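Local structure of insecticidal Delta-Endotoxin Cry8Ea1 (Bacillus Thuringiensis, 3EB7) at residues 11-16 and 37-42. The protein acts as an insecticidal delta-endotoxin, toxic to soil-dwelling larvae of Holotrichia parallela and probably, like related Cry toxins, forming pores in gut membranes. Residues are numbered along the deposited sequence; the frame is centred on the assembly and turned at random.
Sequences ISLVGT and IDVLWP
Leu13, on helix 2-20, faces Val39 near the C-terminal end of helix 26-40, and their CA atoms, the nearest pair between the two backbones, stand 7.9 Å apart. No hydrogen bond links 11-16 to 37-42; the meeting is apolar, with Leu13 set against two consecutive residues of the partner helix. CD1 of Leu13 meets Val39 tip to tip, 3.6 Å from Val39 CG1, and also lies 3.8 Å from Val39 CB, so this one methyl group sits over the branch point of the valine. The other branch of Leu13 turns to Leu40, where the two CD2 methyls approach to 3.9 Å and the side chains pass at a slant. The first bond of the Leu40 side chain points neither at 11-16 nor away from it; with CG anti to the carbonyl carbon (chi1 -69°), CD2 is carried round toward Leu13. Both segments belong to the N-terminal helical domain of the three-domain Cry toxins, the part generally linked to pore formation, and here helices 2-20 and 26-40, the first two of the chain, pack against each other. Helix 133-153 also borders the contact, with Gln138 against Leu13 and Leu142 against Leu40. Just beyond, Trp41 is the first residue to leave helical backbone angles; CB of Leu40 lies 3.7 Å above one face of the Trp41 indole, offset toward the rim, and Trp41 NE1 is hydrogen-bonded to the carbonyl oxygen of Leu75.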
loop_
_atom_site.group_PDB
_atom_site.type_symbol
_atom_site.label_atom_id
_atom_site.label_comp_id
_atom_site.label_asym_id
_atom_site.label_seq_id
_atom_site.Cartn_x
_atom_site.Cartn_y
_atom_site.Cartn_z
ATOM N N ILE A 11 -3.430 -8.830 2.966
ATOM C CA ILE A 11 -3.471 -7.680 3.899
ATOM C C ILE A 11 -2.973 -8.073 5.275
ATOM O O ILE A 11 -2.243 -7.321 5.930
ATOM C CB ILE A 11 -4.872 -7.050 3.984
ATOM C CG1 ILE A 11 -5.082 -6.106 2.792
ATOM C CG2 ILE A 11 -5.047 -6.292 5.272
ATOM C CD1 ILE A 11 -6.499 -5.610 2.648
ATOM N N SER A 12 -3.371 -9.271 5.708
ATOM C CA SER A 12 -2.979 -9.805 6.989
ATOM C C SER A 12 -1.452 -10.012 7.067
ATOM O O SER A 12 -0.804 -9.717 8.091
ATOM C CB SER A 12 -3.711 -11.137 7.171
ATOM O OG SER A 12 -3.161 -11.877 8.240
ATOM N N LEU A 13 -0.890 -10.548 5.980
ATOM C CA LEU A 13 0.527 -10.812 5.882
ATOM C C LEU A 13 1.313 -9.530 5.925
ATOM O O LEU A 13 2.260 -9.455 6.700
ATOM C CB LEU A 13 0.859 -11.620 4.625
ATOM C CG LEU A 13 1.175 -13.114 4.743
ATOM C CD1 LEU A 13 0.740 -13.789 6.055
ATOM C CD2 LEU A 13 0.554 -13.804 3.583
ATOM N N VAL A 14 0.921 -8.500 5.161
ATOM C CA VAL A 14 1.667 -7.232 5.258
ATOM C C VAL A 14 1.548 -6.567 6.622
ATOM O O VAL A 14 2.502 -5.974 7.104
ATOM C CB VAL A 14 1.468 -6.205 4.091
ATOM C CG1 VAL A 14 1.475 -6.871 2.757
ATOM C CG2 VAL A 14 0.263 -5.401 4.282
ATOM N N GLY A 15 0.393 -6.698 7.259
ATOM C CA GLY A 15 0.238 -6.215 8.612
ATOM C C GLY A 15 1.128 -6.902 9.625
ATOM O O GLY A 15 1.666 -6.269 10.530
ATOM N N THR A 16 1.293 -8.202 9.487
ATOM C CA THR A 16 2.132 -8.941 10.420
ATOM C C THR A 16 3.607 -8.567 10.268
ATOM O O THR A 16 4.295 -8.312 11.248
ATOM C CB THR A 16 2.023 -10.450 10.185
ATOM O OG1 THR A 16 0.685 -10.851 10.432
ATOM C CG2 THR A 16 2.925 -11.193 11.156
ATOM N N ILE A 37 3.458 -19.343 8.509
ATOM C CA ILE A 37 3.129 -20.744 8.217
ATOM C C ILE A 37 1.649 -21.089 8.451
ATOM O O ILE A 37 1.064 -21.795 7.647
ATOM C CB ILE A 37 4.051 -21.690 8.972
ATOM C CG1 ILE A 37 5.489 -21.509 8.433
ATOM C CG2 ILE A 37 3.572 -23.151 8.852
ATOM C CD1 ILE A 37 6.568 -22.386 9.107
ATOM N N ASP A 38 1.038 -20.565 9.514
ATOM C CA ASP A 38 -0.392 -20.747 9.742
ATOM C C ASP A 38 -1.263 -20.168 8.652
ATOM O O ASP A 38 -2.294 -20.759 8.324
ATOM C CB ASP A 38 -0.841 -20.118 11.056
ATOM C CG ASP A 38 -0.718 -21.057 12.225
ATOM O OD1 ASP A 38 -1.351 -20.737 13.265
ATOM O OD2 ASP A 38 0.002 -22.095 12.126
ATOM N N VAL A 39 -0.873 -19.004 8.130
ATOM C CA VAL A 39 -1.664 -18.300 7.137
ATOM C C VAL A 39 -1.475 -18.992 5.776
ATOM O O VAL A 39 -2.459 -19.306 5.086
ATOM C CB VAL A 39 -1.307 -16.788 7.103
ATOM C CG1 VAL A 39 -2.109 -16.014 6.015
ATOM C CG2 VAL A 39 -1.551 -16.166 8.460
ATOM N N LEU A 40 -0.225 -19.287 5.419
ATOM C CA LEU A 40 0.090 -19.817 4.098
ATOM C C LEU A 40 -0.121 -21.324 3.945
ATOM O O LEU A 40 -0.366 -21.822 2.856
ATOM C CB LEU A 40 1.500 -19.370 3.667
ATOM C CG LEU A 40 1.643 -17.860 3.362
ATOM C CD1 LEU A 40 3.095 -17.450 3.177
ATOM C CD2 LEU A 40 0.816 -17.460 2.144
ATOM N N TRP A 41 -0.048 -22.048 5.050
ATOM C CA TRP A 41 -0.294 -23.487 5.021
ATOM C C TRP A 41 -1.265 -23.858 6.141
ATOM O O TRP A 41 -0.852 -24.426 7.155
ATOM C CB TRP A 41 1.018 -24.274 5.097
ATOM C CG TRP A 41 1.858 -24.099 3.866
ATOM C CD1 TRP A 41 1.696 -24.730 2.647
ATOM C CD2 TRP A 41 2.961 -23.200 3.700
ATOM N NE1 TRP A 41 2.639 -24.282 1.755
ATOM C CE2 TRP A 41 3.428 -23.349 2.373
ATOM C CE3 TRP A 41 3.621 -22.300 4.555
ATOM C CZ2 TRP A 41 4.541 -22.632 1.879
ATOM C CZ3 TRP A 41 4.709 -21.583 4.065
ATOM C CH2 TRP A 41 5.167 -21.760 2.738
ATOM N N PRO A 42 -2.561 -23.512 5.964
ATOM C CA PRO A 42 -3.551 -23.855 6.987
ATOM C C PRO A 42 -3.912 -25.354 7.015
ATOM O O PRO A 42 -4.479 -25.829 8.012
ATOM C CB PRO A 42 -4.763 -22.991 6.633
ATOM C CG PRO A 42 -4.378 -22.190 5.367
ATOM C CD PRO A 42 -3.168 -22.820 4.799
#